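Local coordinates for protein YPL144W (Saccharomyces cerevisiae, PDB 2Z5B) that pairs with a partner chaperone, IRC25, to assist assembly of the yeast 20S proteasome by facilitating formation of its alpha ring, at residues L24-T29 and L43-K48; S58-Y63 and V117-L122; R101-I106 and Y136-C141. One frame throughout, in Å; residues are numbered along the deposited sequence.

Interaction 1: residues L24-T29 and L43-K48; sequences LDVIAT and LVVGFK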
loop_
_atom_site.group_PDB
_atom_site.type_symbol
_atom_site.label_atom_id
_atom_site.label_comp_id
_atom_site.label_asym_id
_atom_site.label_seq_id
_atom_site.Cartn_x
_atom_site.Cartn_y
_atom_site.Cartn_z
ATOM N N LEU A 24 -19.947 -0.856 3.923
ATOM C CA LEU A 24 -18.562 -0.829 3.427
ATOM C C LEU A 24 -17.595 -0.579 4.566
ATOM O O LEU A 24 -17.914 0.124 5.524
ATOM C CB LEU A 24 -18.383 0.247 2.337
ATOM C CG LEU A 24 -19.364 0.215 1.159
ATOM C CD1 LEU A 24 -19.333 1.509 0.398
ATOM C CD2 LEU A 24 -19.101 -0.971 0.248
ATOM N N ASP A 25 -16.416 -1.169 4.435
ATOM C CA ASP A 25 -15.311 -1.043 5.372
ATOM C C ASP A 25 -14.184 -0.279 4.672
ATOM O O ASP A 25 -13.768 -0.664 3.585
ATOM C CB ASP A 25 -14.839 -2.450 5.714
ATOM C CG ASP A 25 -13.990 -2.497 6.959
ATOM O OD1 ASP A 25 -14.036 -1.539 7.744
ATOM O OD2 ASP A 25 -13.283 -3.509 7.145
ATOM N N VAL A 26 -13.706 0.785 5.314
ATOM C CA VAL A 26 -12.760 1.714 4.713
ATOM C C VAL A 26 -11.557 1.968 5.643
ATOM O O VAL A 26 -11.721 2.147 6.856
ATOM C CB VAL A 26 -13.466 3.063 4.384
ATOM C CG1 VAL A 26 -12.458 4.137 3.987
ATOM C CG2 VAL A 26 -14.547 2.886 3.278
ATOM N N ILE A 27 -10.358 1.930 5.059
ATOM C CA ILE A 27 -9.174 2.573 5.644
ATOM C C ILE A 27 -8.676 3.585 4.607
ATOM O O ILE A 27 -8.407 3.216 3.468
ATOM C CB ILE A 27 -8.053 1.535 5.925
ATOM C CG1 ILE A 27 -8.497 0.547 7.016
ATOM C CG2 ILE A 27 -6.698 2.228 6.283
ATOM C CD1 ILE A 27 -7.736 -0.747 6.960
ATOM N N ALA A 28 -8.551 4.853 4.995
ATOM C CA ALA A 28 -8.130 5.909 4.075
ATOM C C ALA A 28 -6.922 6.622 4.655
ATOM O O ALA A 28 -6.944 7.009 5.833
ATOM C CB ALA A 28 -9.273 6.919 3.857
ATOM N N THR A 29 -5.879 6.793 3.845
ATOM C CA THR A 29 -4.751 7.639 4.228
ATOM C C THR A 29 -4.845 8.937 3.435
ATOM O O THR A 29 -4.920 8.921 2.203
ATOM C CB THR A 29 -3.402 6.963 3.995
ATOM O OG1 THR A 29 -3.382 5.696 4.668
ATOM C CG2 THR A 29 -2.245 7.882 4.482
ATOM N N LEU A 43 -6.782 4.590 -0.525
ATOM C CA LEU A 43 -8.053 4.082 -0.020
ATOM C C LEU A 43 -8.047 2.583 -0.074
ATOM O O LEU A 43 -7.714 1.992 -1.112
ATOM C CB LEU A 43 -9.245 4.651 -0.810
ATOM C CG LEU A 43 -10.626 4.057 -0.490
ATOM C CD1 LEU A 43 -11.045 4.430 0.924
ATOM C CD2 LEU A 43 -11.674 4.534 -1.465
ATOM N N VAL A 44 -8.350 1.960 1.062
ATOM C CA VAL A 44 -8.654 0.525 1.076
ATOM C C VAL A 44 -10.162 0.423 1.327
ATOM O O VAL A 44 -10.687 1.020 2.287
ATOM C CB VAL A 44 -7.858 -0.248 2.153
ATOM C CG1 VAL A 44 -8.163 -1.748 2.074
ATOM C CG2 VAL A 44 -6.352 0.006 1.983
ATOM N N VAL A 45 -10.867 -0.278 0.440
ATOM C CA VAL A 45 -12.333 -0.364 0.537
ATOM C C VAL A 45 -12.827 -1.780 0.219
ATOM O O VAL A 45 -12.263 -2.463 -0.617
ATOM C CB VAL A 45 -13.064 0.743 -0.293
ATOM C CG1 VAL A 45 -12.719 0.667 -1.786
ATOM C CG2 VAL A 45 -14.616 0.693 -0.072
ATOM N N GLY A 46 -13.843 -2.225 0.949
ATOM C CA GLY A 46 -14.425 -3.547 0.739
ATOM C C GLY A 46 -15.756 -3.638 1.445
ATOM O O GLY A 46 -16.179 -2.691 2.105
ATOM N N PHE A 47 -16.412 -4.788 1.311
ATOM C CA PHE A 47 -17.614 -5.045 2.078
ATOM C C PHE A 47 -17.228 -5.371 3.512
ATOM O O PHE A 47 -16.092 -5.751 3.788
ATOM C CB PHE A 47 -18.435 -6.172 1.438
ATOM C CG PHE A 47 -18.857 -5.886 0.018
ATOM C CD1 PHE A 47 -19.348 -4.637 -0.337
ATOM C CD2 PHE A 47 -18.789 -6.877 -0.951
ATOM C CE1 PHE A 47 -19.739 -4.368 -1.653
ATOM C CE2 PHE A 47 -19.184 -6.623 -2.256
ATOM C CZ PHE A 47 -19.660 -5.357 -2.602
ATOM N N LYS A 48 -18.163 -5.177 4.430
ATOM C CA LYS A 48 -17.926 -5.507 5.821
ATOM C C LYS A 48 -18.804 -6.681 6.239
ATOM O O LYS A 48 -19.967 -6.766 5.852
ATOM C CB LYS A 48 -18.250 -4.310 6.703
ATOM C CG LYS A 48 -17.799 -4.481 8.151
ATOM C CD LYS A 48 -18.485 -3.523 9.096
ATOM C CE LYS A 48 -18.671 -2.170 8.483
ATOM N NZ LYS A 48 -17.474 -1.680 7.743
#
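Leu24 reaches the edge of the Phe47 ring. Its methyl CD2 lies near the ring plane, 3.7 Å from Phe47 CD1, and the two side chains meet at a slant. The same ring packs edge-to-face with Trp119. The Asp25 and Lys48 side chains cross at about a right angle. Asp25 OD1 and Lys48 NZ form a salt bridge at 3.4 Å. Lys48 NZ also donates to Leu24 O at 2.9 Å, from above the carbonyl plane. The lysine chain bends at chi3 (-38°) and chi4 (-43°), which folds its ammonium back over strand 24-29.

Backbone bonds join the two antiparallel strands. Asp25 pairs with Gly46 and Ile27 with Val44, each through two bonds. The bond from Val44 N to Ile27 O is 2.7 Å long and almost straight. Val26, Val45, Ala28 and Leu43 share one face of the sheet. There Val26 CG1 presses on Leu43 CD1 at 3.4 Å, tighter than usual for two carbons. The Val26 and Val45 side chains lie side by side, pointing the same way, with their CG2 atoms 4.0 Å apart. Asp25, Ile27 and Val44 are on the other face.

The contact is a beta hairpin within the mixed sheet. Strand 6-13 flanks strand 24-31, and strand 115-121 flanks strand 41-47. Helix 134-149 packs on the face of Val26 and Val45. Asp25, Ile27 and Val44 pack against the chain of YLR021W.

Interaction 2: residues S58-Y63 and V117-L122; sequences SLSCYY and VTWSSL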
loop_
_atom_site.group_PDB
_atom_site.type_symbol
_atom_site.label_atom_id
_atom_site.label_comp_id
_atom_site.label_asym_id
_atom_site.label_seq_id
_atom_site.Cartn_x
_atom_site.Cartn_y
_atom_site.Cartn_z
ATOM N N SER A 58 -9.013 -10.553 0.864
ATOM C CA SER A 58 -7.966 -10.568 -0.148
ATOM C C SER A 58 -7.767 -9.182 -0.720
ATOM O O SER A 58 -8.729 -8.440 -0.884
ATOM C CB SER A 58 -8.338 -11.506 -1.301
ATOM O OG SER A 58 -8.451 -12.840 -0.859
ATOM N N LEU A 59 -6.519 -8.840 -1.034
ATOM C CA LEU A 59 -6.243 -7.627 -1.801
ATOM C C LEU A 59 -6.477 -8.001 -3.265
ATOM O O LEU A 59 -5.648 -8.673 -3.866
ATOM C CB LEU A 59 -4.808 -7.141 -1.571
ATOM C CG LEU A 59 -4.466 -5.718 -2.055
ATOM C CD1 LEU A 59 -3.091 -5.248 -1.595
ATOM C CD2 LEU A 59 -4.562 -5.592 -3.548
ATOM N N SER A 60 -7.621 -7.609 -3.817
ATOM C CA SER A 60 -8.021 -8.117 -5.134
ATOM C C SER A 60 -7.422 -7.300 -6.257
ATOM O O SER A 60 -7.033 -7.842 -7.296
ATOM C CB SER A 60 -9.548 -8.167 -5.261
ATOM O OG SER A 60 -10.075 -9.184 -4.437
ATOM N N CYS A 61 -7.340 -5.997 -6.038
ATOM C CA CYS A 61 -6.793 -5.086 -7.044
ATOM C C CYS A 61 -6.230 -3.847 -6.354
ATOM O O CYS A 61 -6.798 -3.405 -5.368
ATOM C CB CYS A 61 -7.907 -4.693 -8.024
ATOM S SG CYS A 61 -7.360 -3.664 -9.408
ATOM N N TYR A 62 -5.106 -3.324 -6.866
ATOM C CA TYR A 62 -4.441 -2.108 -6.357
ATOM C C TYR A 62 -4.300 -1.216 -7.566
ATOM O O TYR A 62 -3.600 -1.587 -8.522
ATOM C CB TYR A 62 -3.036 -2.434 -5.830
ATOM C CG TYR A 62 -2.368 -1.363 -4.978
ATOM C CD1 TYR A 62 -3.123 -0.477 -4.179
ATOM C CD2 TYR A 62 -0.980 -1.264 -4.925
ATOM C CE1 TYR A 62 -2.492 0.474 -3.386
ATOM C CE2 TYR A 62 -0.351 -0.313 -4.130
ATOM C CZ TYR A 62 -1.110 0.539 -3.348
ATOM O OH TYR A 62 -0.490 1.501 -2.561
ATOM N N TYR A 63 -4.990 -0.081 -7.551
ATOM C CA TYR A 63 -5.066 0.793 -8.722
ATOM C C TYR A 63 -4.511 2.167 -8.401
ATOM O O TYR A 63 -4.785 2.687 -7.336
ATOM C CB TYR A 63 -6.518 0.952 -9.177
ATOM C CG TYR A 63 -6.634 1.051 -10.685
ATOM C CD1 TYR A 63 -6.467 2.269 -11.346
ATOM C CD2 TYR A 63 -6.901 -0.075 -11.443
ATOM C CE1 TYR A 63 -6.550 2.337 -12.755
ATOM C CE2 TYR A 63 -7.010 -0.011 -12.826
ATOM C CZ TYR A 63 -6.826 1.192 -13.471
ATOM O OH TYR A 63 -6.931 1.228 -14.849
ATOM N N VAL A 117 -5.848 3.002 -4.826
ATOM C CA VAL A 117 -7.057 2.340 -4.332
ATOM C C VAL A 117 -6.862 0.832 -4.240
ATOM O O VAL A 117 -6.425 0.194 -5.185
ATOM C CB VAL A 117 -8.280 2.647 -5.240
ATOM C CG1 VAL A 117 -9.425 1.714 -4.959
ATOM C CG2 VAL A 117 -8.750 4.057 -5.015
ATOM N N THR A 118 -7.200 0.265 -3.092
ATOM C CA THR A 118 -7.264 -1.172 -2.960
ATOM C C THR A 118 -8.706 -1.619 -2.860
ATOM O O THR A 118 -9.441 -1.085 -2.033
ATOM C CB THR A 118 -6.575 -1.624 -1.645
ATOM O OG1 THR A 118 -5.176 -1.304 -1.709
ATOM C CG2 THR A 118 -6.742 -3.109 -1.447
ATOM N N TRP A 119 -9.086 -2.640 -3.638
ATOM C CA TRP A 119 -10.349 -3.317 -3.403
ATOM C C TRP A 119 -10.075 -4.586 -2.589
ATOM O O TRP A 119 -9.314 -5.456 -3.004
ATOM C CB TRP A 119 -11.185 -3.603 -4.678
ATOM C CG TRP A 119 -12.492 -4.272 -4.247
ATOM C CD1 TRP A 119 -12.714 -5.605 -4.140
ATOM C CD2 TRP A 119 -13.685 -3.623 -3.760
ATOM N NE1 TRP A 119 -13.980 -5.836 -3.644
ATOM C CE2 TRP A 119 -14.594 -4.634 -3.401
ATOM C CE3 TRP A 119 -14.069 -2.278 -3.601
ATOM C CZ2 TRP A 119 -15.884 -4.353 -2.913
ATOM C CZ3 TRP A 119 -15.343 -1.996 -3.111
ATOM C CH2 TRP A 119 -16.234 -3.022 -2.773
ATOM N N SER A 120 -10.655 -4.618 -1.397
ATOM C CA SER A 120 -10.507 -5.700 -0.435
ATOM C C SER A 120 -11.730 -6.603 -0.546
ATOM O O SER A 120 -12.850 -6.146 -0.346
ATOM C CB SER A 120 -10.416 -5.110 0.989
ATOM O OG SER A 120 -10.563 -6.131 1.974
ATOM N N SER A 121 -11.502 -7.884 -0.832
ATOM C CA SER A 121 -12.580 -8.848 -1.048
ATOM C C SER A 121 -12.774 -9.764 0.145
ATOM O O SER A 121 -11.872 -10.508 0.502
ATOM C CB SER A 121 -12.280 -9.705 -2.279
ATOM O OG SER A 121 -12.331 -8.913 -3.456
ATOM N N LEU A 122 -13.954 -9.704 0.754
ATOM C CA LEU A 122 -14.334 -10.693 1.756
ATOM C C LEU A 122 -14.162 -12.116 1.207
ATOM O O LEU A 122 -14.363 -12.358 0.015
ATOM C CB LEU A 122 -15.788 -10.486 2.211
ATOM C CG LEU A 122 -16.110 -9.271 3.092
ATOM C CD1 LEU A 122 -17.604 -9.220 3.457
ATOM C CD2 LEU A 122 -15.248 -9.231 4.372
#
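Thr118 meets two side chains of strand 58-63. Its methyl CG2 packs on Leu59 CG at 3.5 Å, the two side chains crossing at about a right angle. Its hydroxyl OG1 lies obliquely against the Tyr62 ring, 3.3 Å from CD1. With OG1 beside the backbone N and CG2 anti to it (chi1 -64°), each branch serves one neighbour. With an alanine in its place the methyl and the hydroxyl go, and Leu59 CG and the Tyr62 ring would probably lose their cover from this strand. Val117 O sits at the edge of that ring.

Ser60 OG meets Ser121 OG, on the other face, at a very short and doubtful 2.5 Å. Ser60 CB lies at the edge of the Trp119 ring.

Backbone bonds hold these groups in register. Ser58 pairs with Ser121 and Tyr63 with Val117, each through two bonds. Between them the pattern is shifted: Trp119 O accepts from Ser60 N at 2.9 Å, while Trp119 N donates to Cys61 O at 3.0 Å. Cys61 N is buried and has no partner in the model.

Farther out, Glu125 binds both Ser121 OG and Trp119 NE1. These two bonds are likely to fix the serine hydroxyl and the indole. Tyr62 OH bonds Ser144 of the YLR021W chain, and Leu59 N bonds Asn36 of that chain.

The irregular step at Ser60 and Cys61, two residues set against Trp119, has the form of a beta bulge in an antiparallel pair. It lies inside the mixed sheet, which carries part of the heterodimer interface on the face of Leu59, Tyr62 and Thr118.

Interaction 3: residues R101-I106 and Y136-C141; sequences RHMATI and YILKKC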
loop_
_atom_site.group_PDB
_atom_site.type_symbol
_atom_site.label_atom_id
_atom_site.label_comp_id
_atom_site.label_asym_id
_atom_site.label_seq_id
_atom_site.Cartn_x
_atom_site.Cartn_y
_atom_site.Cartn_z
ATOM N N ARG A 101 -10.596 0.838 -10.738
ATOM C CA ARG A 101 -10.253 1.839 -11.755
ATOM C C ARG A 101 -11.087 3.086 -11.594
ATOM O O ARG A 101 -10.536 4.172 -11.510
ATOM C CB ARG A 101 -10.437 1.287 -13.174
ATOM C CG ARG A 101 -10.174 2.327 -14.272
ATOM C CD ARG A 101 -10.210 1.647 -15.647
ATOM N NE ARG A 101 -11.442 0.862 -15.864
ATOM C CZ ARG A 101 -12.595 1.339 -16.331
ATOM N NH1 ARG A 101 -12.742 2.627 -16.646
ATOM N NH2 ARG A 101 -13.617 0.516 -16.487
ATOM N N HIS A 102 -12.411 2.924 -11.566
ATOM C CA HIS A 102 -13.320 4.056 -11.376
ATOM C C HIS A 102 -13.055 4.798 -10.085
ATOM O O HIS A 102 -13.018 6.030 -10.078
ATOM C CB HIS A 102 -14.781 3.612 -11.405
ATOM C CG HIS A 102 -15.282 3.280 -12.777
ATOM N ND1 HIS A 102 -16.222 2.305 -13.007
ATOM C CD2 HIS A 102 -14.961 3.788 -13.992
ATOM C CE1 HIS A 102 -16.461 2.215 -14.304
ATOM N NE2 HIS A 102 -15.710 3.107 -14.926
ATOM N N MET A 103 -12.886 4.045 -8.996
ATOM C CA MET A 103 -12.603 4.650 -7.697
ATOM C C MET A 103 -11.379 5.537 -7.733
ATOM O O MET A 103 -11.450 6.700 -7.371
ATOM C CB MET A 103 -12.461 3.584 -6.605
ATOM C CG MET A 103 -12.441 4.151 -5.193
ATOM S SD MET A 103 -14.013 4.876 -4.701
ATOM C CE MET A 103 -14.939 3.383 -4.354
ATOM N N ALA A 104 -10.256 4.995 -8.183
ATOM C CA ALA A 104 -9.015 5.749 -8.201
ATOM C C ALA A 104 -9.136 6.952 -9.129
ATOM O O ALA A 104 -8.744 8.041 -8.757
ATOM C CB ALA A 104 -7.859 4.863 -8.613
ATOM N N THR A 105 -9.674 6.733 -10.328
ATOM C CA THR A 105 -9.765 7.787 -11.341
ATOM C C THR A 105 -10.694 8.913 -10.908
ATOM O O THR A 105 -10.349 10.084 -11.031
ATOM C CB THR A 105 -10.208 7.221 -12.720
ATOM O OG1 THR A 105 -9.351 6.127 -13.080
ATOM C CG2 THR A 105 -10.037 8.287 -13.818
ATOM N N ILE A 106 -11.865 8.562 -10.388
ATOM C CA ILE A 106 -12.813 9.576 -9.934
ATOM C C ILE A 106 -12.295 10.342 -8.694
ATOM O O ILE A 106 -12.448 11.574 -8.605
ATOM C CB ILE A 106 -14.233 8.994 -9.696
ATOM C CG1 ILE A 106 -14.848 8.551 -11.028
ATOM C CG2 ILE A 106 -15.158 10.054 -9.079
ATOM C CD1 ILE A 106 -15.796 7.365 -10.912
ATOM N N TYR A 136 -23.462 3.547 -6.109
ATOM C CA TYR A 136 -23.566 3.756 -4.662
ATOM C C TYR A 136 -22.191 3.727 -3.997
ATOM O O TYR A 136 -21.878 4.588 -3.182
ATOM C CB TYR A 136 -24.439 2.673 -4.038
ATOM C CG TYR A 136 -24.511 2.728 -2.536
ATOM C CD1 TYR A 136 -25.354 3.640 -1.894
ATOM C CD2 TYR A 136 -23.758 1.863 -1.754
ATOM C CE1 TYR A 136 -25.435 3.694 -0.507
ATOM C CE2 TYR A 136 -23.825 1.913 -0.374
ATOM C CZ TYR A 136 -24.674 2.824 0.243
ATOM O OH TYR A 136 -24.746 2.871 1.612
ATOM N N ILE A 137 -21.381 2.722 -4.330
ATOM C CA ILE A 137 -20.093 2.555 -3.653
ATOM C C ILE A 137 -19.192 3.759 -3.952
ATOM O O ILE A 137 -18.596 4.345 -3.050
ATOM C CB ILE A 137 -19.401 1.223 -4.027
ATOM C CG1 ILE A 137 -20.200 0.020 -3.502
ATOM C CG2 ILE A 137 -17.977 1.177 -3.477
ATOM C CD1 ILE A 137 -19.800 -1.315 -4.106
ATOM N N LEU A 138 -19.101 4.129 -5.227
ATOM C CA LEU A 138 -18.318 5.299 -5.605
ATOM C C LEU A 138 -18.750 6.589 -4.895
ATOM O O LEU A 138 -17.911 7.284 -4.308
ATOM C CB LEU A 138 -18.313 5.482 -7.127
ATOM C CG LEU A 138 -17.748 4.342 -7.966
ATOM C CD1 LEU A 138 -18.156 4.501 -9.452
ATOM C CD2 LEU A 138 -16.221 4.260 -7.838
ATOM N N LYS A 139 -20.049 6.907 -4.932
ATOM C CA LYS A 139 -20.531 8.157 -4.299
ATOM C C LYS A 139 -20.336 8.190 -2.786
ATOM O O LYS A 139 -19.969 9.224 -2.223
ATOM C CB LYS A 139 -21.987 8.471 -4.689
ATOM C CG LYS A 139 -23.069 7.637 -4.007
ATOM C CD LYS A 139 -23.788 8.459 -2.919
ATOM C CE LYS A 139 -25.202 7.945 -2.673
ATOM N NZ LYS A 139 -25.942 8.727 -1.621
ATOM N N LYS A 140 -20.547 7.059 -2.123
ATOM C CA LYS A 140 -20.355 7.023 -0.678
ATOM C C LYS A 140 -18.898 7.244 -0.308
ATOM O O LYS A 140 -18.604 7.861 0.713
ATOM C CB LYS A 140 -20.869 5.721 -0.055
ATOM C CG LYS A 140 -22.417 5.547 -0.105
ATOM C CD LYS A 140 -23.214 6.699 0.527
ATOM C CE LYS A 140 -23.583 6.398 1.976
ATOM N NZ LYS A 140 -24.602 7.353 2.536
ATOM N N CYS A 141 -17.988 6.751 -1.144
ATOM C CA CYS A 141 -16.564 6.950 -0.876
ATOM C C CYS A 141 -16.154 8.388 -1.142
ATOM O O CYS A 141 -15.368 8.952 -0.398
ATOM C CB CYS A 141 -15.702 5.957 -1.658
ATOM S SG CYS A 141 -15.759 4.262 -0.985
#
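Apolar packing between Met103 and Leu138 carries this contact. The two side chains slide past each other in opposite directions. Leu138 CD2 lies 3.5 Å from Met103 N and 3.8 Å from Met103 CE. Its other methyl, CD1, meets Ile106 CD1 at 4.0 Å, with the side chains about perpendicular. His102 adds its CB to the same leucine, at 3.9 Å from CD2. Leu138 thus packs against His102, Met103 and Ile106 together. Met103 CE also touches Ile137 CG2 at 3.9 Å.

Sulfur contacts form a second group. Met103 CG is anti to the backbone N (chi1 -169°), and the chain then bends at chi2 and chi3. This carries the thioether across to the other helix. Met103 SD lies 3.6 Å from Cys141 CB, and Met103 CE lies 3.6 Å from Cys141 SG.

No hydrogen bond joins the two segments. The polar end of His102 turns to His134: His102 ND1 is hydrogen-bonded to His134 NE2, and the rings meet at about 90°.

Met103 also packs on Leu43 and Val117, and Cys141 on Leu43 and Val45, so both side chains lie where the helices meet the sheet. The axes of the two helix segments approach to 10.3 Å and cross at -31°. This is the packing of two roughly parallel helices lying together on one face of a beta sheet, in a layered alpha/beta fold.

How the interactions relate
The three contacts lie in one domain, a mixed sheet with two helices on one face. Interaction 1 closes along the chain before the others open, while the segments of interactions 2 and 3 alternate. Interactions 1 and 2 have centres about 9 Å apart and join through neighbouring strands 41-47 and 115-121, where Leu43 O and Val45 O probably accept from Thr118 N and Ser120 N. Interaction 3 is centred about 12 Å from interaction 1 and 13 Å from interaction 2. Its helices, 94-111 and 134-149, pack on strands 41-47 and 115-121 and so meet both strand pairs. The sheet face away from these helices supplies residues that contact YLR021W, its partner in the chaperone heterodimer.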